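Local structure of oligogalacturonate lyase (Yersinia enterocolitica subsp. enterocolitica, 3PE7) at residues Thr340-Phe345 against Val351-Pro356; Asn82-Phe87 against Glu346-Val351; Ala204-Gly209 against Asp215-Leu220. The protein cleaves short oligogalacturonates, the breakdown products of pectin, by beta-elimination in the cytoplasm, on a seven-bladed beta-propeller that carries a manganese ion. One frame throughout, in Å; residues are numbered along the deposited sequence.

From the N terminus, residues 82-87, in the loop entering strand 87-88, form the first half of contact 2, which is completed only at 346-351, after the chain has run through most of the propeller. Contact 3 opens and closes within that long excursion, joining strands 202-207 and 218-222 as a hairpin of a single blade. Contact 1 begins at 340 and folds the loop between strands 331-337 and 357-358 back on itself. Its segments alternate with those of contact 2, so the two cross, share Val351 and both reach the manganese. Contact 3 lies apart, its centre about 22 Å from that of contact 2 and about 25 Å from that of contact 1.

Contact 1 of 3, residues Thr340-Phe345 against Val351-Pro356; sequences TSWKVF and VTHPHP. With MN (manganese (II) ion), chain B.
Thr340 and Lys343 grip Thr352 from two sides where the long loop between strands 331-337 and 357-358 of the beta-propeller doubles back before delivering His353 and His355 to the manganese. Two hydroxyl hydrogen bonds do this. Thr340 OG1 donates to Thr352 O over 2.7 Å, in the carbonyl plane and on a lone pair. In return Thr352 OG1 donates to Lys343 O, also at 2.7 Å but tilted from the carbonyl plane. A Thr352 chi1 of 49° sets this hydroxyl between backbone N and carbonyl carbon, facing the 340-345 turn. A water bridges Lys343 O and Thr352 N, while Ser341 OG accepts from Lys343 N in an ST turn and also bonds to Asp370.

Apolar contacts flank these bonds. The methyl CG2 of Thr352 meets Phe345 CE2 at 3.6 Å, and Phe345 CB touches Val351 CG1. On the other flank Thr340 CG2 sits over the centre of one face of the Trp342 indole, and CH2 of that ring reaches Pro354 CD at 3.5 Å.

The aromatic contact is an offset edge-to-face pair. Trp342 directs the CE3-CZ3 edge of its six-membered ring at a face of His353, with the planes 70° apart, and so backs the imidazole on a side that the metal does not use.

His287 and Gln350 also bind the manganese, while His353 ND1 and His355 NE2 each lie 2.1 Å from it.

Contact 2 of 3, residues Asn82-Phe87 against Glu346-Val351; sequences NTFGGF and EGDRQV. With MN (manganese (II) ion), chain B; ACT (acetate ion), chain E.
Phe84 drives its ring into the bend formed by Asp348, Gln350 and Val351, joining two loops of the beta-propeller that are remote in sequence beside the manganese site. From CB the side chain leaves with CG anti to the carbonyl carbon (chi1 -68°), which aims the ring at the 346-351 loop. Along one side, CD2 and then CE2 run past the Gln350 methylene, CE2 coming within 3.8 Å of Gln350 CB. On the other side CE1 meets the carboxylate of Asp348, whose OD2 is 3.3 Å away; ring and carboxylate planes differ by only 11°. At the far end CZ lies 3.4 Å from Asp348 OD1 and also reaches Val351 CA, which sits close to the ring plane. His34 stacks on the Phe84 ring, which also meets Tyr37.

Each loop is braced from within. Asn82 OD1 accepts from Phe84 N, an Asx turn, and from Gly85 N as well, which extends it to an Asx motif. Asp348 OD1 likewise takes the N-H of Gln350 at 2.8 Å, a second Asx turn, on the anti side and tilted out of the carboxylate plane.

Beyond CB, Gln350 bends at chi2 (-67°) and turns its amide toward the metal, which His287, His353 and His355 also bind. Its OE1 binds the manganese at 2.1 Å, while NE2 donates to O of a metal-bound acetate, probably from the crystallisation liquor, at 3.0 Å.

Contact 3 of 3, residues Ala204-Gly209 against Asp215-Leu220; sequences AFCHEG and DARMWL
His207 lies face to face with the indole of Trp219, the five-membered ring centroids 3.8 Å apart and their planes 22° from parallel, with NE1 of the tryptophan over the centre of the imidazole. In the plane of that imidazole, ND1 donates to the syn lone pair of Asp215 OD2 at 2.7 Å, with carboxylate and ring nearly coplanar. Phe205 extends the aromatic cluster: Trp219 CB sits over its face in a CH-pi contact, 3.7 Å from the ring centroid.

The Arg217 side chain folds back over the strand end, bent at chi2 and chi3. Cys206 SG lies over the centre of one face of its guanidinium, while NH2 forms a salt bridge with Glu208 OE1 at 2.8 Å, although the hydrogen bond within it is weak. NH1 has a second carboxylate, that of Glu243, which probably helps to neutralise the arginine.

A second shell holds these groups in place. Trp219 NE1 donates to Ala216 O at 2.9 Å, fixing the rotation of the indole against the histidine. Glu208 OE2 takes the N-H of Gly209, and one water joins Arg217 NE to the carbonyls of His207 and Gly209.

Between the two faces, Phe205 and Trp219 exchange two backbone bonds of 3.0 Å as a hydrogen-bonded antiparallel pair, flanked by the non-hydrogen-bonded pairs Ala204-Leu220 and Cys206-Met218. His207 N then bonds to Arg217 O. Such a hairpin forms the two middle strands of a four-stranded antiparallel blade of the beta-propeller.

Contact 1 of 3, residues Thr340-Phe345 against Val351-Pro356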
loop_
_atom_site.group_PDB
_atom_site.type_symbol
_atom_site.label_atom_id
_atom_site.label_comp_id
_atom_site.label_asym_id
_atom_site.label_seq_id
_atom_site.Cartn_x
_atom_site.Cartn_y
_atom_site.Cartn_z
ATOM N N THR A 340 11.562 -8.707 -10.012
ATOM C CA THR A 340 10.195 -9.154 -10.309
ATOM C C THR A 340 9.923 -9.142 -11.808
ATOM O O THR A 340 10.514 -8.345 -12.543
ATOM C CB THR A 340 9.109 -8.382 -9.516
ATOM O OG1 THR A 340 7.944 -9.199 -9.450
ATOM C CG2 THR A 340 8.740 -7.062 -10.179
ATOM N N SER A 341 9.036 -10.030 -12.243
ATOM C CA SER A 341 8.645 -10.137 -13.657
ATOM C C SER A 341 7.512 -9.180 -14.001
ATOM O O SER A 341 7.265 -8.908 -15.189
ATOM C CB SER A 341 8.188 -11.569 -13.980
ATOM O OG SER A 341 6.885 -11.791 -13.453
ATOM N N TRP A 342 6.816 -8.713 -12.957
ATOM C CA TRP A 342 5.591 -7.913 -13.083
ATOM C C TRP A 342 4.398 -8.671 -13.674
ATOM O O TRP A 342 3.359 -8.060 -13.997
ATOM C CB TRP A 342 5.859 -6.630 -13.880
ATOM C CG TRP A 342 6.957 -5.784 -13.297
ATOM C CD1 TRP A 342 8.270 -5.747 -13.701
ATOM C CD2 TRP A 342 6.840 -4.832 -12.228
ATOM N NE1 TRP A 342 8.977 -4.847 -12.947
ATOM C CE2 TRP A 342 8.123 -4.260 -12.041
ATOM C CE3 TRP A 342 5.782 -4.416 -11.403
ATOM C CZ2 TRP A 342 8.381 -3.302 -11.053
ATOM C CZ3 TRP A 342 6.044 -3.449 -10.422
ATOM C CH2 TRP A 342 7.332 -2.915 -10.257
ATOM N N LYS A 343 4.524 -9.999 -13.788
ATOM C CA LYS A 343 3.484 -10.799 -14.439
ATOM C C LYS A 343 2.262 -10.892 -13.545
ATOM O O LYS A 343 2.337 -10.724 -12.316
ATOM C CB LYS A 343 3.996 -12.219 -14.759
ATOM C CG LYS A 343 4.917 -12.261 -15.978
ATOM C CD LYS A 343 5.595 -13.620 -16.133
ATOM C CE LYS A 343 6.524 -13.611 -17.342
ATOM N NZ LYS A 343 7.225 -14.921 -17.551
ATOM N N VAL A 344 1.122 -11.176 -14.172
ATOM C CA VAL A 344 -0.110 -11.423 -13.450
ATOM C C VAL A 344 -0.137 -12.871 -12.950
ATOM O O VAL A 344 0.179 -13.806 -13.704
ATOM C CB VAL A 344 -1.317 -11.140 -14.374
ATOM C CG1 VAL A 344 -2.644 -11.553 -13.712
ATOM C CG2 VAL A 344 -1.321 -9.666 -14.785
ATOM N N PHE A 345 -0.468 -13.075 -11.678
ATOM C CA PHE A 345 -0.779 -14.426 -11.218
ATOM C C PHE A 345 -2.237 -14.458 -10.774
ATOM O O PHE A 345 -2.677 -13.593 -10.012
ATOM C CB PHE A 345 0.108 -14.859 -10.033
ATOM C CG PHE A 345 1.506 -15.253 -10.413
ATOM C CD1 PHE A 345 1.905 -16.603 -10.375
ATOM C CD2 PHE A 345 2.437 -14.287 -10.781
ATOM C CE1 PHE A 345 3.205 -16.971 -10.706
ATOM C CE2 PHE A 345 3.759 -14.654 -11.106
ATOM C CZ PHE A 345 4.133 -15.984 -11.075
ATOM N N VAL A 351 -0.005 -8.590 -7.480
ATOM C CA VAL A 351 0.664 -9.641 -6.701
ATOM C C VAL A 351 2.204 -9.671 -6.875
ATOM O O VAL A 351 2.928 -9.953 -5.918
ATOM C CB VAL A 351 0.008 -11.005 -6.950
ATOM C CG1 VAL A 351 0.321 -11.539 -8.353
ATOM C CG2 VAL A 351 0.415 -12.006 -5.886
ATOM N N THR A 352 2.695 -9.341 -8.076
ATOM C CA THR A 352 4.142 -9.321 -8.297
ATOM C C THR A 352 4.768 -7.951 -8.064
ATOM O O THR A 352 5.965 -7.795 -8.277
ATOM C CB THR A 352 4.522 -9.792 -9.726
ATOM O OG1 THR A 352 3.712 -9.107 -10.684
ATOM C CG2 THR A 352 4.309 -11.316 -9.867
ATOM N N HIS A 353 3.970 -6.964 -7.621
ATOM C CA HIS A 353 4.534 -5.646 -7.273
ATOM C C HIS A 353 5.439 -5.764 -6.043
ATOM O O HIS A 353 5.017 -6.296 -5.028
ATOM C CB HIS A 353 3.420 -4.633 -7.022
ATOM C CG HIS A 353 2.741 -4.173 -8.269
ATOM N ND1 HIS A 353 2.010 -3.003 -8.331
ATOM C CD2 HIS A 353 2.692 -4.719 -9.508
ATOM C CE1 HIS A 353 1.546 -2.850 -9.559
ATOM N NE2 HIS A 353 1.950 -3.872 -10.294
ATOM N N PRO A 354 6.688 -5.272 -6.135
ATOM C CA PRO A 354 7.554 -5.402 -4.949
ATOM C C PRO A 354 7.007 -4.680 -3.714
ATOM O O PRO A 354 7.101 -5.215 -2.607
ATOM C CB PRO A 354 8.887 -4.799 -5.412
ATOM C CG PRO A 354 8.886 -5.064 -6.939
ATOM C CD PRO A 354 7.444 -4.872 -7.344
ATOM N N HIS A 355 6.426 -3.491 -3.904
ATOM C CA HIS A 355 5.775 -2.745 -2.811
ATOM C C HIS A 355 6.697 -2.591 -1.578
ATOM O O HIS A 355 6.302 -2.948 -0.455
ATOM C CB HIS A 355 4.440 -3.437 -2.416
ATOM C CG HIS A 355 3.336 -3.217 -3.406
ATOM N ND1 HIS A 355 2.227 -4.029 -3.476
ATOM C CD2 HIS A 355 3.170 -2.278 -4.367
ATOM C CE1 HIS A 355 1.419 -3.602 -4.431
ATOM N NE2 HIS A 355 1.968 -2.541 -4.990
ATOM N N PRO A 356 7.907 -2.041 -1.787
ATOM C CA PRO A 356 8.855 -2.053 -0.668
ATOM C C PRO A 356 8.449 -1.126 0.485
ATOM O O PRO A 356 7.820 -0.083 0.263
ATOM C CB PRO A 356 10.154 -1.538 -1.303
ATOM C CG PRO A 356 9.705 -0.686 -2.454
ATOM C CD PRO A 356 8.490 -1.425 -3.003
HETATM MN MN MN B . 1.327 -1.674 -6.802
HETATM O O HOH W 1 0.887 -8.868 -10.673
#

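Contact 2 of 3, residues Asn82-Phe87 against Glu346-Val351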
loop_
_atom_site.group_PDB
_atom_site.type_symbol
_atom_site.label_atom_id
_atom_site.label_comp_id
_atom_site.label_asym_id
_atom_site.label_seq_id
_atom_site.Cartn_x
_atom_site.Cartn_y
_atom_site.Cartn_z
ATOM N N ASN A 82 -9.480 -10.292 0.437
ATOM C CA ASN A 82 -8.574 -9.381 -0.241
ATOM C C ASN A 82 -7.344 -9.325 0.645
ATOM O O ASN A 82 -7.388 -8.766 1.741
ATOM C CB ASN A 82 -9.187 -7.996 -0.398
ATOM C CG ASN A 82 -8.244 -7.007 -1.045
ATOM O OD1 ASN A 82 -7.060 -6.921 -0.690
ATOM N ND2 ASN A 82 -8.773 -6.226 -1.991
ATOM N N THR A 83 -6.271 -9.943 0.168
ATOM C CA THR A 83 -5.050 -10.104 0.955
ATOM C C THR A 83 -4.083 -8.923 0.818
ATOM O O THR A 83 -2.949 -8.965 1.332
ATOM C CB THR A 83 -4.321 -11.436 0.645
ATOM O OG1 THR A 83 -4.158 -11.584 -0.777
ATOM C CG2 THR A 83 -5.130 -12.615 1.215
ATOM N N PHE A 84 -4.528 -7.854 0.167
ATOM C CA PHE A 84 -3.639 -6.715 -0.027
ATOM C C PHE A 84 -3.945 -5.563 0.914
ATOM O O PHE A 84 -3.034 -4.898 1.406
ATOM C CB PHE A 84 -3.699 -6.223 -1.487
ATOM C CG PHE A 84 -3.099 -7.205 -2.450
ATOM C CD1 PHE A 84 -3.844 -8.315 -2.880
ATOM C CD2 PHE A 84 -1.793 -7.050 -2.895
ATOM C CE1 PHE A 84 -3.286 -9.232 -3.760
ATOM C CE2 PHE A 84 -1.232 -7.957 -3.770
ATOM C CZ PHE A 84 -1.971 -9.043 -4.197
ATOM N N GLY A 85 -5.231 -5.330 1.155
ATOM C CA GLY A 85 -5.648 -4.130 1.880
ATOM C C GLY A 85 -5.557 -4.230 3.394
ATOM O O GLY A 85 -5.796 -3.232 4.083
ATOM N N GLY A 86 -5.234 -5.413 3.908
ATOM C CA GLY A 86 -5.331 -5.687 5.349
ATOM C C GLY A 86 -4.238 -5.011 6.142
ATOM O O GLY A 86 -3.161 -4.749 5.620
ATOM N N PHE A 87 -4.530 -4.732 7.412
ATOM C CA PHE A 87 -3.553 -4.087 8.287
ATOM C C PHE A 87 -3.714 -4.550 9.731
ATOM O O PHE A 87 -4.788 -4.985 10.160
ATOM C CB PHE A 87 -3.656 -2.565 8.186
ATOM C CG PHE A 87 -4.993 -2.002 8.608
ATOM C CD1 PHE A 87 -5.201 -1.578 9.921
ATOM C CD2 PHE A 87 -6.032 -1.877 7.688
ATOM C CE1 PHE A 87 -6.454 -1.035 10.314
ATOM C CE2 PHE A 87 -7.284 -1.330 8.061
ATOM C CZ PHE A 87 -7.499 -0.913 9.368
ATOM N N GLU A 346 -2.967 -15.472 -11.241
ATOM C CA GLU A 346 -4.388 -15.681 -10.896
ATOM C C GLU A 346 -5.240 -14.402 -11.011
ATOM O O GLU A 346 -6.081 -14.088 -10.140
ATOM C CB GLU A 346 -4.529 -16.353 -9.509
ATOM C CG GLU A 346 -3.833 -17.721 -9.393
ATOM C CD GLU A 346 -4.023 -18.361 -8.050
ATOM O OE1 GLU A 346 -5.185 -18.624 -7.676
ATOM O OE2 GLU A 346 -3.014 -18.612 -7.359
ATOM N N GLY A 347 -5.023 -13.680 -12.101
ATOM C CA GLY A 347 -5.818 -12.491 -12.415
ATOM C C GLY A 347 -5.432 -11.234 -11.653
ATOM O O GLY A 347 -5.971 -10.164 -11.912
ATOM N N ASP A 348 -4.490 -11.360 -10.716
ATOM C CA ASP A 348 -4.154 -10.250 -9.849
ATOM C C ASP A 348 -2.974 -9.425 -10.367
ATOM O O ASP A 348 -1.847 -9.927 -10.510
ATOM C CB ASP A 348 -3.884 -10.745 -8.430
ATOM C CG ASP A 348 -3.922 -9.625 -7.437
ATOM O OD1 ASP A 348 -2.966 -8.814 -7.462
ATOM O OD2 ASP A 348 -4.895 -9.546 -6.655
ATOM N N ARG A 349 -3.241 -8.149 -10.612
ATOM C CA ARG A 349 -2.263 -7.261 -11.229
ATOM C C ARG A 349 -1.355 -6.581 -10.212
ATOM O O ARG A 349 -0.516 -5.775 -10.607
ATOM C CB ARG A 349 -2.962 -6.168 -12.058
ATOM C CG ARG A 349 -4.103 -6.637 -12.967
ATOM C CD ARG A 349 -3.651 -7.681 -13.915
ATOM N NE ARG A 349 -4.651 -8.027 -14.925
ATOM C CZ ARG A 349 -4.540 -7.743 -16.219
ATOM N NH1 ARG A 349 -3.471 -7.095 -16.678
ATOM N NH2 ARG A 349 -5.498 -8.121 -17.059
ATOM N N GLN A 350 -1.519 -6.884 -8.924
ATOM C CA GLN A 350 -0.657 -6.293 -7.888
ATOM C C GLN A 350 0.282 -7.305 -7.269
ATOM O O GLN A 350 1.249 -6.931 -6.597
ATOM C CB GLN A 350 -1.507 -5.658 -6.763
ATOM C CG GLN A 350 -2.265 -4.377 -7.161
ATOM C CD GLN A 350 -1.358 -3.208 -7.462
ATOM O OE1 GLN A 350 -0.409 -2.914 -6.704
ATOM N NE2 GLN A 350 -1.642 -2.507 -8.571
ATOM N N VAL A 351 -0.005 -8.590 -7.480
ATOM C CA VAL A 351 0.664 -9.641 -6.701
ATOM C C VAL A 351 2.204 -9.671 -6.875
ATOM O O VAL A 351 2.928 -9.953 -5.918
ATOM C CB VAL A 351 0.008 -11.005 -6.950
ATOM C CG1 VAL A 351 0.321 -11.539 -8.353
ATOM C CG2 VAL A 351 0.415 -12.006 -5.886
HETATM MN MN MN B . 1.327 -1.674 -6.802
HETATM C C ACT E . -0.112 0.349 -7.090
HETATM O O ACT E . 0.324 -0.221 -8.155
HETATM O OXT ACT E . 0.266 -0.088 -5.937
HETATM C CH3 ACT E . -1.062 1.494 -7.189
#

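Contact 3 of 3, residues Ala204-Gly209 against Asp215-Leu220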
loop_
_atom_site.group_PDB
_atom_site.type_symbol
_atom_site.label_atom_id
_atom_site.label_comp_id
_atom_site.label_asym_id
_atom_site.label_seq_id
_atom_site.Cartn_x
_atom_site.Cartn_y
_atom_site.Cartn_z
ATOM N N ALA A 204 -6.576 12.983 2.864
ATOM C CA ALA A 204 -6.105 13.124 1.500
ATOM C C ALA A 204 -6.873 12.119 0.664
ATOM O O ALA A 204 -7.279 11.082 1.173
ATOM C CB ALA A 204 -4.590 12.862 1.400
ATOM N N PHE A 205 -7.087 12.450 -0.606
ATOM C CA PHE A 205 -7.718 11.514 -1.569
ATOM C C PHE A 205 -7.351 11.958 -2.967
ATOM O O PHE A 205 -6.790 13.035 -3.156
ATOM C CB PHE A 205 -9.253 11.459 -1.405
ATOM C CG PHE A 205 -9.955 12.748 -1.765
ATOM C CD1 PHE A 205 -10.589 12.893 -2.999
ATOM C CD2 PHE A 205 -10.005 13.814 -0.862
ATOM C CE1 PHE A 205 -11.232 14.077 -3.330
ATOM C CE2 PHE A 205 -10.654 15.002 -1.201
ATOM C CZ PHE A 205 -11.268 15.129 -2.432
ATOM N N CYS A 206 -7.637 11.120 -3.962
ATOM C CA CYS A 206 -7.262 11.458 -5.334
ATOM C C CYS A 206 -8.435 11.500 -6.302
ATOM O O CYS A 206 -9.509 10.935 -6.051
ATOM C CB CYS A 206 -6.186 10.494 -5.877
ATOM S SG CYS A 206 -6.748 8.792 -6.236
ATOM N N HIS A 207 -8.194 12.172 -7.419
ATOM C CA HIS A 207 -9.020 11.987 -8.610
ATOM C C HIS A 207 -8.315 10.914 -9.410
ATOM O O HIS A 207 -7.223 11.143 -9.946
ATOM C CB HIS A 207 -9.137 13.287 -9.395
ATOM C CG HIS A 207 -10.012 14.312 -8.736
ATOM N ND1 HIS A 207 -10.300 15.528 -9.323
ATOM C CD2 HIS A 207 -10.657 14.309 -7.544
ATOM C CE1 HIS A 207 -11.088 16.225 -8.524
ATOM N NE2 HIS A 207 -11.304 15.518 -7.429
ATOM N N GLU A 208 -8.920 9.727 -9.427
ATOM C CA GLU A 208 -8.357 8.579 -10.148
ATOM C C GLU A 208 -8.597 8.737 -11.650
ATOM O O GLU A 208 -9.549 9.400 -12.076
ATOM C CB GLU A 208 -8.940 7.262 -9.605
ATOM C CG GLU A 208 -8.221 5.985 -10.100
ATOM C CD GLU A 208 -6.712 6.085 -9.963
ATOM O OE1 GLU A 208 -6.219 5.843 -8.863
ATOM O OE2 GLU A 208 -6.023 6.419 -10.946
ATOM N N GLY A 209 -7.717 8.137 -12.446
ATOM C CA GLY A 209 -7.820 8.224 -13.893
ATOM C C GLY A 209 -6.463 8.482 -14.517
ATOM O O GLY A 209 -5.461 8.612 -13.802
ATOM N N ASP A 215 -7.761 16.617 -13.934
ATOM C CA ASP A 215 -7.631 18.030 -13.562
ATOM C C ASP A 215 -6.504 18.245 -12.533
ATOM O O ASP A 215 -5.611 19.079 -12.721
ATOM C CB ASP A 215 -8.985 18.612 -13.078
ATOM C CG ASP A 215 -9.569 17.894 -11.825
ATOM O OD1 ASP A 215 -10.413 18.524 -11.140
ATOM O OD2 ASP A 215 -9.223 16.731 -11.506
ATOM N N ALA A 216 -6.545 17.462 -11.466
ATOM C CA ALA A 216 -5.498 17.454 -10.452
ATOM C C ALA A 216 -5.592 16.136 -9.727
ATOM O O ALA A 216 -6.686 15.664 -9.398
ATOM C CB ALA A 216 -5.661 18.620 -9.475
ATOM N N ARG A 217 -4.436 15.530 -9.496
ATOM C CA ARG A 217 -4.373 14.245 -8.855
ATOM C C ARG A 217 -4.780 14.335 -7.389
ATOM O O ARG A 217 -5.660 13.624 -6.952
ATOM C CB ARG A 217 -2.952 13.705 -8.945
ATOM C CG ARG A 217 -2.868 12.270 -9.287
ATOM C CD ARG A 217 -3.089 11.326 -8.150
ATOM N NE ARG A 217 -3.734 10.170 -8.716
ATOM C CZ ARG A 217 -3.716 8.931 -8.238
ATOM N NH1 ARG A 217 -3.077 8.621 -7.120
ATOM N NH2 ARG A 217 -4.370 7.998 -8.902
ATOM N N MET A 218 -4.134 15.226 -6.642
ATOM C CA MET A 218 -4.122 15.144 -5.184
ATOM C C MET A 218 -4.984 16.223 -4.534
ATOM O O MET A 218 -4.879 17.404 -4.866
ATOM C CB MET A 218 -2.687 15.268 -4.653
ATOM C CG MET A 218 -1.727 14.164 -5.092
ATOM S SD MET A 218 0.001 14.657 -4.781
ATOM C CE MET A 218 0.140 14.436 -3.041
ATOM N N TRP A 219 -5.809 15.784 -3.591
ATOM C CA TRP A 219 -6.750 16.648 -2.880
ATOM C C TRP A 219 -6.699 16.407 -1.382
ATOM O O TRP A 219 -6.300 15.334 -0.916
ATOM C CB TRP A 219 -8.179 16.388 -3.387
ATOM C CG TRP A 219 -8.310 16.758 -4.833
ATOM C CD1 TRP A 219 -7.863 16.034 -5.902
ATOM C CD2 TRP A 219 -8.875 17.963 -5.371
ATOM N NE1 TRP A 219 -8.135 16.698 -7.067
ATOM C CE2 TRP A 219 -8.756 17.884 -6.773
ATOM C CE3 TRP A 219 -9.493 19.096 -4.801
ATOM C CZ2 TRP A 219 -9.215 18.899 -7.631
ATOM C CZ3 TRP A 219 -9.960 20.112 -5.664
ATOM C CH2 TRP A 219 -9.814 19.994 -7.059
ATOM N N LEU A 220 -7.056 17.433 -0.624
ATOM C CA LEU A 220 -7.284 17.292 0.797
ATOM C C LEU A 220 -8.715 17.733 1.081
ATOM O O LEU A 220 -9.281 18.563 0.363
ATOM C CB LEU A 220 -6.326 18.171 1.604
ATOM C CG LEU A 220 -4.824 17.946 1.505
ATOM C CD1 LEU A 220 -4.147 18.992 2.388
ATOM C CD2 LEU A 220 -4.471 16.549 2.014
HETATM O O HOH W 2 -5.053 9.896 -11.321
#